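PDB 3CJX: ChrR-like cupin domain-containing protein from Ralstonia eutropha, which is of unknown function but has a cupin-like fold and belongs to the ChrR-like cupin family, whose relatives often bind a metal ion inside the barrel. Local coordinates for residues A[20-25]-A[29-34]; A[137-142]-A[153-158]; A[35-40]-A[44-49]. All blocks are in the same frame, centred on the assembly; numbering follows the deposited sequence.

Contact 1: residues A[20-25]-A[29-34]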
loop_
_atom_site.group_PDB
_atom_site.type_symbol
_atom_site.label_atom_id
_atom_site.label_comp_id
_atom_site.label_asym_id
_atom_site.label_seq_id
_atom_site.Cartn_x
_atom_site.Cartn_y
_atom_site.Cartn_z
ATOM N N PHE A 20 -9.765 7.276 -5.797
ATOM C CA PHE A 20 -8.751 6.879 -4.825
ATOM C C PHE A 20 -8.609 7.961 -3.755
ATOM O O PHE A 20 -8.916 9.132 -3.980
ATOM C CB PHE A 20 -7.389 6.653 -5.498
ATOM C CG PHE A 20 -7.223 5.300 -6.150
ATOM C CD1 PHE A 20 -8.207 4.753 -6.957
ATOM C CD2 PHE A 20 -6.030 4.599 -6.006
ATOM C CE1 PHE A 20 -8.015 3.512 -7.565
ATOM C CE2 PHE A 20 -5.837 3.362 -6.617
ATOM C CZ PHE A 20 -6.832 2.825 -7.400
ATOM N N LEU A 21 -8.171 7.537 -2.577
ATOM C CA LEU A 21 -7.880 8.460 -1.497
ATOM C C LEU A 21 -6.568 9.124 -1.917
ATOM O O LEU A 21 -5.615 8.437 -2.282
ATOM C CB LEU A 21 -7.726 7.698 -0.179
ATOM C CG LEU A 21 -8.957 6.897 0.256
ATOM C CD1 LEU A 21 -8.683 6.119 1.541
ATOM C CD2 LEU A 21 -10.143 7.853 0.412
ATOM N N LYS A 22 -6.517 10.448 -1.893
ATOM C CA LYS A 22 -5.344 11.169 -2.378
ATOM C C LYS A 22 -4.289 11.508 -1.329
ATOM O O LYS A 22 -4.606 11.753 -0.164
ATOM C CB LYS A 22 -5.784 12.421 -3.125
ATOM C CG LYS A 22 -6.836 12.098 -4.208
ATOM C CD LYS A 22 -6.639 12.904 -5.465
ATOM C CE LYS A 22 -7.370 12.348 -6.719
ATOM N NZ LYS A 22 -8.479 11.353 -6.517
ATOM N N ALA A 23 -3.025 11.451 -1.749
ATOM C CA ALA A 23 -1.893 11.841 -0.921
ATOM C C ALA A 23 -1.779 11.149 0.424
ATOM O O ALA A 23 -1.841 11.808 1.455
ATOM C CB ALA A 23 -1.925 13.359 -0.714
ATOM N N LEU A 24 -1.597 9.834 0.414
ATOM C CA LEU A 24 -1.428 9.051 1.652
ATOM C C LEU A 24 -0.418 9.687 2.602
ATOM O O LEU A 24 0.703 10.034 2.190
ATOM C CB LEU A 24 -0.956 7.631 1.335
ATOM C CG LEU A 24 -0.771 6.659 2.519
ATOM C CD1 LEU A 24 -2.111 6.456 3.219
ATOM C CD2 LEU A 24 -0.186 5.312 2.033
ATOM N N GLY A 25 -0.808 9.807 3.874
ATOM C CA GLY A 25 0.012 10.460 4.905
ATOM C C GLY A 25 0.518 11.835 4.491
ATOM O O GLY A 25 1.606 12.246 4.898
ATOM N N GLY A 29 1.285 12.373 -4.702
ATOM C CA GLY A 29 1.708 11.377 -5.676
ATOM C C GLY A 29 1.443 9.931 -5.308
ATOM O O GLY A 29 1.551 9.047 -6.160
ATOM N N THR A 30 1.109 9.677 -4.048
ATOM C CA THR A 30 0.752 8.338 -3.608
ATOM C C THR A 30 -0.749 8.296 -3.293
ATOM O O THR A 30 -1.187 8.755 -2.238
ATOM C CB THR A 30 1.576 7.908 -2.391
ATOM O OG1 THR A 30 2.965 7.982 -2.716
ATOM C CG2 THR A 30 1.244 6.501 -2.000
ATOM N N ASP A 31 -1.529 7.769 -4.233
ATOM C CA ASP A 31 -2.973 7.618 -4.078
ATOM C C ASP A 31 -3.336 6.145 -3.816
ATOM O O ASP A 31 -2.890 5.254 -4.526
ATOM C CB ASP A 31 -3.650 8.129 -5.338
ATOM C CG ASP A 31 -3.333 9.583 -5.607
ATOM O OD1 ASP A 31 -3.040 10.305 -4.638
ATOM O OD2 ASP A 31 -3.394 10.017 -6.775
ATOM N N ILE A 32 -4.187 5.897 -2.829
ATOM C CA ILE A 32 -4.521 4.537 -2.403
ATOM C C ILE A 32 -5.995 4.255 -2.458
ATOM O O ILE A 32 -6.828 5.166 -2.286
ATOM C CB ILE A 32 -4.202 4.319 -0.885
ATOM C CG1 ILE A 32 -2.808 4.739 -0.542
ATOM C CG2 ILE A 32 -4.277 2.869 -0.487
ATOM C CD1 ILE A 32 -1.793 3.875 -1.225
ATOM N N PHE A 33 -6.305 2.981 -2.682
ATOM C CA PHE A 33 -7.655 2.482 -2.541
ATOM C C PHE A 33 -7.529 1.272 -1.606
ATOM O O PHE A 33 -7.007 0.244 -2.011
ATOM C CB PHE A 33 -8.296 2.100 -3.876
ATOM C CG PHE A 33 -9.799 2.072 -3.821
ATOM C CD1 PHE A 33 -10.458 1.256 -2.903
ATOM C CD2 PHE A 33 -10.547 2.869 -4.658
ATOM C CE1 PHE A 33 -11.819 1.232 -2.822
ATOM C CE2 PHE A 33 -11.914 2.847 -4.596
ATOM C CZ PHE A 33 -12.557 2.017 -3.674
ATOM N N PRO A 34 -8.002 1.390 -0.354
ATOM C CA PRO A 34 -7.857 0.256 0.533
ATOM C C PRO A 34 -8.812 -0.859 0.155
ATOM O O PRO A 34 -9.897 -0.590 -0.339
ATOM C CB PRO A 34 -8.236 0.838 1.900
ATOM C CG PRO A 34 -9.181 1.920 1.583
ATOM C CD PRO A 34 -8.722 2.501 0.296
#
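With CG anti to its own carbonyl carbon (chi1 -82°), the ring of Phe-20 is brought face-on to the edge of Phe-33, whose CG stands anti to the backbone N (chi1 -159°). The result is a T-shaped aromatic pair, with ring centroids 5.5 Å apart. Phe-33 CB sits over the centre of the same face as a CH-pi donor. Further along, Leu-21 and Ile-32 form a single antiparallel hydrogen-bonded pair, joined by Leu-21 N to Ile-32 O (2.7 Å) and Ile-32 N to Leu-21 O (3.0 Å). The chain then turns at Ala-23, and side chain and backbone share the work of holding it: Asp-31 OD1 accepts from Ala-23 N at 3.1 Å, while Thr-30 O accepts from Leu-24 N at 2.9 Å. Beyond this polar grip, Leu-24 CD2 rests on Ile-32 CG1 (3.7 Å), and Leu-21 CD1 touches Pro-34 CD, the two side chains crossing at about a right angle. Thus residues 20-25, a loop, lie against strand 30-38, with Leu-21 and Pro-34 both packing on Val-142 of helix 135-148. Phe-20 also meets Arg-47 and Ser-49 of strand 43-50, the next strand of the sheet.

Contact 2: residues A[137-142]-A[153-158]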
loop_
_atom_site.group_PDB
_atom_site.type_symbol
_atom_site.label_atom_id
_atom_site.label_comp_id
_atom_site.label_asym_id
_atom_site.label_seq_id
_atom_site.Cartn_x
_atom_site.Cartn_y
_atom_site.Cartn_z
ATOM N N VAL A 137 -1.703 2.285 11.600
ATOM C CA VAL A 137 -1.391 3.670 11.251
ATOM C C VAL A 137 -2.031 4.051 9.925
ATOM O O VAL A 137 -2.672 5.103 9.807
ATOM C CB VAL A 137 0.148 3.925 11.182
ATOM C CG1 VAL A 137 0.444 5.283 10.517
ATOM C CG2 VAL A 137 0.794 3.844 12.573
ATOM N N ILE A 138 -1.866 3.180 8.937
ATOM C CA ILE A 138 -2.418 3.407 7.611
ATOM C C ILE A 138 -3.935 3.479 7.682
ATOM O O ILE A 138 -4.540 4.362 7.059
ATOM C CB ILE A 138 -1.971 2.347 6.589
ATOM C CG1 ILE A 138 -0.450 2.335 6.446
ATOM C CG2 ILE A 138 -2.545 2.662 5.230
ATOM C CD1 ILE A 138 0.128 3.679 6.042
ATOM N N LYS A 139 -4.545 2.596 8.467
ATOM C CA LYS A 139 -5.999 2.617 8.630
ATOM C C LYS A 139 -6.474 3.950 9.190
ATOM O O LYS A 139 -7.478 4.488 8.732
ATOM C CB LYS A 139 -6.487 1.472 9.526
ATOM C CG LYS A 139 -8.016 1.276 9.518
ATOM C CD LYS A 139 -8.423 0.020 10.300
ATOM C CE LYS A 139 -9.920 -0.255 10.255
ATOM N NZ LYS A 139 -10.749 0.865 10.809
ATOM N N ASN A 140 -5.764 4.482 10.181
ATOM C CA ASN A 140 -6.130 5.799 10.735
ATOM C C ASN A 140 -6.120 6.880 9.651
ATOM O O ASN A 140 -7.068 7.667 9.574
ATOM C CB ASN A 140 -5.251 6.204 11.926
ATOM C CG ASN A 140 -5.481 5.323 13.151
ATOM O OD1 ASN A 140 -6.109 4.263 13.072
ATOM N ND2 ASN A 140 -4.971 5.757 14.288
ATOM N N TRP A 141 -5.079 6.934 8.822
ATOM C CA TRP A 141 -5.071 7.929 7.752
ATOM C C TRP A 141 -6.215 7.657 6.789
ATOM O O TRP A 141 -6.890 8.596 6.355
ATOM C CB TRP A 141 -3.755 7.970 6.975
ATOM C CG TRP A 141 -3.816 8.987 5.877
ATOM C CD1 TRP A 141 -3.516 10.311 5.970
ATOM C CD2 TRP A 141 -4.255 8.768 4.537
ATOM N NE1 TRP A 141 -3.720 10.925 4.764
ATOM C CE2 TRP A 141 -4.185 10.001 3.872
ATOM C CE3 TRP A 141 -4.703 7.645 3.836
ATOM C CZ2 TRP A 141 -4.529 10.142 2.544
ATOM C CZ3 TRP A 141 -5.038 7.784 2.519
ATOM C CH2 TRP A 141 -4.950 9.019 1.881
ATOM N N VAL A 142 -6.438 6.384 6.457
ATOM C CA VAL A 142 -7.530 6.022 5.535
ATOM C C VAL A 142 -8.882 6.541 6.039
ATOM O O VAL A 142 -9.588 7.253 5.324
ATOM C CB VAL A 142 -7.647 4.477 5.317
ATOM C CG1 VAL A 142 -9.022 4.117 4.704
ATOM C CG2 VAL A 142 -6.460 3.932 4.485
ATOM N N LEU A 153 -16.338 5.529 -0.265
ATOM C CA LEU A 153 -15.767 4.199 -0.458
ATOM C C LEU A 153 -15.897 3.327 0.790
ATOM O O LEU A 153 -16.111 3.833 1.892
ATOM C CB LEU A 153 -14.307 4.397 -0.899
ATOM C CG LEU A 153 -13.031 3.741 -0.424
ATOM C CD1 LEU A 153 -11.958 4.556 -1.090
ATOM C CD2 LEU A 153 -12.825 3.765 1.075
ATOM N N ARG A 154 -15.803 2.014 0.586
ATOM C CA ARG A 154 -15.839 1.022 1.659
ATOM C C ARG A 154 -14.715 0.045 1.427
ATOM O O ARG A 154 -14.363 -0.211 0.282
ATOM C CB ARG A 154 -17.114 0.191 1.631
ATOM C CG ARG A 154 -18.410 0.950 1.736
ATOM C CD ARG A 154 -19.576 -0.038 1.880
ATOM N NE ARG A 154 -19.640 -0.985 0.759
ATOM C CZ ARG A 154 -20.418 -2.070 0.720
ATOM N NH1 ARG A 154 -21.217 -2.391 1.740
ATOM N NH2 ARG A 154 -20.384 -2.855 -0.352
ATOM N N TYR A 155 -14.177 -0.510 2.510
ATOM C CA TYR A 155 -13.124 -1.523 2.431
ATOM C C TYR A 155 -13.372 -2.586 3.522
ATOM O O TYR A 155 -14.232 -2.419 4.380
ATOM C CB TYR A 155 -11.724 -0.884 2.530
ATOM C CG TYR A 155 -11.431 -0.243 3.868
ATOM C CD1 TYR A 155 -11.776 1.079 4.110
ATOM C CD2 TYR A 155 -10.817 -0.964 4.892
ATOM C CE1 TYR A 155 -11.527 1.672 5.328
ATOM C CE2 TYR A 155 -10.560 -0.380 6.123
ATOM C CZ TYR A 155 -10.923 0.944 6.334
ATOM O OH TYR A 155 -10.713 1.555 7.544
ATOM N N ILE A 156 -12.626 -3.680 3.472
ATOM C CA ILE A 156 -12.796 -4.761 4.428
ATOM C C ILE A 156 -11.781 -4.616 5.559
ATOM O O ILE A 156 -10.606 -4.332 5.307
ATOM C CB ILE A 156 -12.599 -6.120 3.764
ATOM C CG1 ILE A 156 -13.467 -6.235 2.517
ATOM C CG2 ILE A 156 -12.887 -7.238 4.759
ATOM C CD1 ILE A 156 -14.891 -6.008 2.774
ATOM N N ALA A 157 -12.240 -4.814 6.797
ATOM C CA ALA A 157 -11.391 -4.677 7.964
ATOM C C ALA A 157 -11.650 -5.800 8.949
ATOM O O ALA A 157 -12.780 -6.209 9.136
ATOM C CB ALA A 157 -11.635 -3.333 8.630
ATOM N N ALA A 158 -10.587 -6.300 9.566
ATOM C CA ALA A 158 -10.693 -7.355 10.566
ATOM C C ALA A 158 -10.824 -6.679 11.926
ATOM O O ALA A 158 -10.073 -5.755 12.226
ATOM C CB ALA A 158 -9.461 -8.246 10.521
#
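Lys-139 and Tyr-155 supply the polar side of this contact, in which one turn of a helix meets, through side chains alone, the residues leading into and forming the short edge strand 156-157. The direct bond between them, from Lys-139 NZ to Tyr-155 OH, is weak at 3.3 Å. Both polar ends have a stronger partner in Asp-143, one helical turn after Lys-139: its OD2 makes a salt bridge with Lys-139 NZ and its OD1 a hydrogen bond with Tyr-155 OH. Ammonium, phenol and carboxylate therefore close into a small cluster. With CG anti to the backbone N (chi1 -169°), the extended lysine chain carries its methylenes past the phenol oxygen, CG in van der Waals contact with Tyr-155 OH at 3.4 Å, while a bend at chi4 (-59°) sets the direction of NZ.

Apolar packing accompanies it. Lys-139 CE lies at the edge of the tyrosine ring, near the ring plane, and touches Ala-157 CB at 3.9 Å. Val-142, nearly one turn farther along the helix, sets CG1 against Tyr-155 CE1 at 3.6 Å, approaching the ring obliquely. Tyr-155 reaches both residues because its CG lies between the backbone N and the carbonyl carbon (chi1 66°), directing the ring toward the helix. The backbones themselves stay apart, the nearest CA atoms, those of Lys-139 and Ala-157, being 9.1 Å from each other.

Tyr-155, just before the strand, thus reaches the helix with a ring packed on hydrocarbon and a hydroxyl held by charge. Asp-143 would be expected to favour the protonated form of Lys-139, and its carboxylate probably fixes the phenol more firmly than the lysine does.

Contact 3: residues A[35-40]-A[44-49]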
loop_
_atom_site.group_PDB
_atom_site.type_symbol
_atom_site.label_atom_id
_atom_site.label_comp_id
_atom_site.label_asym_id
_atom_site.label_seq_id
_atom_site.Cartn_x
_atom_site.Cartn_y
_atom_site.Cartn_z
ATOM N N LEU A 35 -8.377 -2.095 0.360
ATOM C CA LEU A 35 -9.177 -3.284 0.081
ATOM C C LEU A 35 -9.403 -4.092 1.371
ATOM O O LEU A 35 -10.545 -4.246 1.816
ATOM C CB LEU A 35 -8.507 -4.133 -1.015
ATOM C CG LEU A 35 -8.145 -3.307 -2.258
ATOM C CD1 LEU A 35 -7.358 -4.113 -3.277
ATOM C CD2 LEU A 35 -9.435 -2.740 -2.858
ATOM N N PHE A 36 -8.306 -4.555 1.977
ATOM C CA PHE A 36 -8.355 -5.367 3.192
ATOM C C PHE A 36 -7.339 -4.879 4.217
ATOM O O PHE A 36 -6.177 -4.730 3.891
ATOM C CB PHE A 36 -8.081 -6.834 2.848
ATOM C CG PHE A 36 -8.218 -7.760 4.011
ATOM C CD1 PHE A 36 -9.440 -8.320 4.315
ATOM C CD2 PHE A 36 -7.129 -8.065 4.808
ATOM C CE1 PHE A 36 -9.577 -9.166 5.388
ATOM C CE2 PHE A 36 -7.261 -8.904 5.886
ATOM C CZ PHE A 36 -8.477 -9.457 6.177
HETATM N N MSE A 37 -7.778 -4.650 5.459
HETATM C CA MSE A 37 -6.888 -4.171 6.532
HETATM C C MSE A 37 -7.089 -4.917 7.840
HETATM O O MSE A 37 -8.166 -4.873 8.431
HETATM C CB MSE A 37 -7.103 -2.695 6.768
HETATM C CG MSE A 37 -7.173 -1.947 5.491
HETATM SE SE MSE A 37 -6.457 -0.215 5.655
HETATM C CE MSE A 37 -4.593 -0.741 5.503
ATOM N N ASP A 38 -6.035 -5.588 8.287
ATOM C CA ASP A 38 -6.047 -6.388 9.513
ATOM C C ASP A 38 -4.881 -5.928 10.367
ATOM O O ASP A 38 -3.801 -6.499 10.280
ATOM C CB ASP A 38 -5.908 -7.878 9.171
ATOM C CG ASP A 38 -5.966 -8.782 10.393
ATOM O OD1 ASP A 38 -5.765 -8.290 11.531
ATOM O OD2 ASP A 38 -6.209 -10.005 10.217
ATOM N N PRO A 39 -5.087 -4.886 11.189
ATOM C CA PRO A 39 -4.019 -4.383 12.057
ATOM C C PRO A 39 -3.520 -5.371 13.104
ATOM O O PRO A 39 -2.389 -5.250 13.576
ATOM C CB PRO A 39 -4.673 -3.207 12.780
ATOM C CG PRO A 39 -5.877 -2.878 11.997
ATOM C CD PRO A 39 -6.330 -4.121 11.360
ATOM N N TYR A 40 -4.337 -6.360 13.424
ATOM C CA TYR A 40 -4.022 -7.296 14.477
ATOM C C TYR A 40 -3.077 -8.386 13.975
ATOM O O TYR A 40 -2.164 -8.759 14.693
ATOM C CB TYR A 40 -5.332 -7.781 15.110
ATOM C CG TYR A 40 -6.200 -6.561 15.370
ATOM C CD1 TYR A 40 -5.853 -5.640 16.360
ATOM C CD2 TYR A 40 -7.290 -6.271 14.558
ATOM C CE1 TYR A 40 -6.601 -4.478 16.567
ATOM C CE2 TYR A 40 -8.042 -5.121 14.757
ATOM C CZ TYR A 40 -7.692 -4.224 15.756
ATOM O OH TYR A 40 -8.466 -3.095 15.945
HETATM N N MSE A 44 -2.203 -5.922 5.036
HETATM C CA MSE A 44 -3.004 -4.991 4.247
HETATM C C MSE A 44 -2.929 -5.375 2.796
HETATM O O MSE A 44 -1.843 -5.645 2.301
HETATM C CB MSE A 44 -2.515 -3.551 4.287
HETATM C CG MSE A 44 -1.670 -3.158 5.413
HETATM SE SE MSE A 44 -1.195 -1.277 5.203
HETATM C CE MSE A 44 0.717 -1.502 4.926
ATOM N N VAL A 45 -4.072 -5.371 2.121
ATOM C CA VAL A 45 -4.125 -5.617 0.700
ATOM C C VAL A 45 -4.644 -4.308 0.122
ATOM O O VAL A 45 -5.749 -3.897 0.449
ATOM C CB VAL A 45 -5.027 -6.811 0.366
ATOM C CG1 VAL A 45 -5.021 -7.084 -1.153
ATOM C CG2 VAL A 45 -4.581 -8.030 1.150
HETATM N N MSE A 46 -3.836 -3.636 -0.697
HETATM C CA MSE A 46 -4.200 -2.327 -1.242
HETATM C C MSE A 46 -3.924 -2.183 -2.730
HETATM O O MSE A 46 -3.121 -2.904 -3.302
HETATM C CB MSE A 46 -3.325 -1.245 -0.610
HETATM C CG MSE A 46 -3.044 -1.322 0.885
HETATM SE SE MSE A 46 -4.536 -0.772 1.979
HETATM C CE MSE A 46 -5.442 -2.395 2.375
ATOM N N ARG A 47 -4.574 -1.204 -3.330
ATOM C CA ARG A 47 -4.307 -0.779 -4.693
ATOM C C ARG A 47 -3.667 0.578 -4.524
ATOM O O ARG A 47 -4.213 1.409 -3.785
ATOM C CB ARG A 47 -5.597 -0.611 -5.483
ATOM C CG ARG A 47 -6.067 -1.836 -6.176
ATOM C CD ARG A 47 -5.517 -2.044 -7.581
ATOM N NE ARG A 47 -5.943 -1.054 -8.569
ATOM C CZ ARG A 47 -5.204 -0.058 -9.059
ATOM N NH1 ARG A 47 -3.948 0.135 -8.676
ATOM N NH2 ARG A 47 -5.724 0.755 -9.971
ATOM N N ALA A 48 -2.512 0.797 -5.159
ATOM C CA ALA A 48 -1.838 2.105 -5.121
ATOM C C ALA A 48 -1.748 2.673 -6.539
ATOM O O ALA A 48 -1.675 1.922 -7.510
ATOM C CB ALA A 48 -0.453 1.991 -4.502
ATOM N N SER A 49 -1.794 3.996 -6.649
ATOM C CA SER A 49 -1.673 4.698 -7.927
ATOM C C SER A 49 -0.590 5.760 -7.741
ATOM O O SER A 49 -0.779 6.742 -7.032
ATOM C CB SER A 49 -2.997 5.322 -8.356
ATOM O OG SER A 49 -2.892 5.869 -9.655
#
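Met-37, Met-44 and Met-46, all selenomethionine in this crystal, make the close-packed side of the hairpin. Met-37 bends at chi2 and chi3 (chi3 80°), bringing its CE methyl 3.5 Å from Met-44 SE and equally near Met-46 SE. Met-37 and Met-46 cross at about a right angle, whereas Met-37 meets Met-44 at a slant. Ile-138 of helix 135-148 packs on both Met-37 and Met-44, so this buried group is shared between sheet and helix.

On the other side of the strands the packing is sparser and partly exposed. Phe-36 CB meets Val-45 CB at 3.9 Å, but the Phe-36 ring leads away from strand 43-50. Near it, Leu-35 CD1 lies 3.9 Å from the aliphatic CG of Arg-47, whose guanidinium turns elsewhere and forms a salt bridge with Glu-111.

Between the two sides runs the backbone pairing. Phe-36 N gives a nearly straight bond to Val-45 O (3.1 Å, 170°), meeting a lone pair in the carbonyl plane, and Leu-35 N adds a weak one to the same oxygen. Two residues of one strand thus face Val-45 on the other, a classic beta bulge within the antiparallel hairpin of strands 30-38 and 43-50 in this cupin-like fold.

In the fold
Strand 30-38 carries residues 29-34 of contact 1 and residues 35-40 of contact 3, and has strand 43-50 on one flank and strand 156-157 of contact 2 on the other, the latter running parallel to it. Along the chain the contacts close in the order 1, 3, 2. Centres of contacts 2 and 3 lie about 7 Å apart, while that of contact 1 is about 12 Å from each. Helix 135-148 links contacts 1 and 2 through Val-142, which meets Tyr-155 and is touched by Leu-21 and Pro-34. One strand thus serves several neighbours: strand 156-157 adds a parallel edge strand to the mixed sheet, and helix 135-148 packs against it.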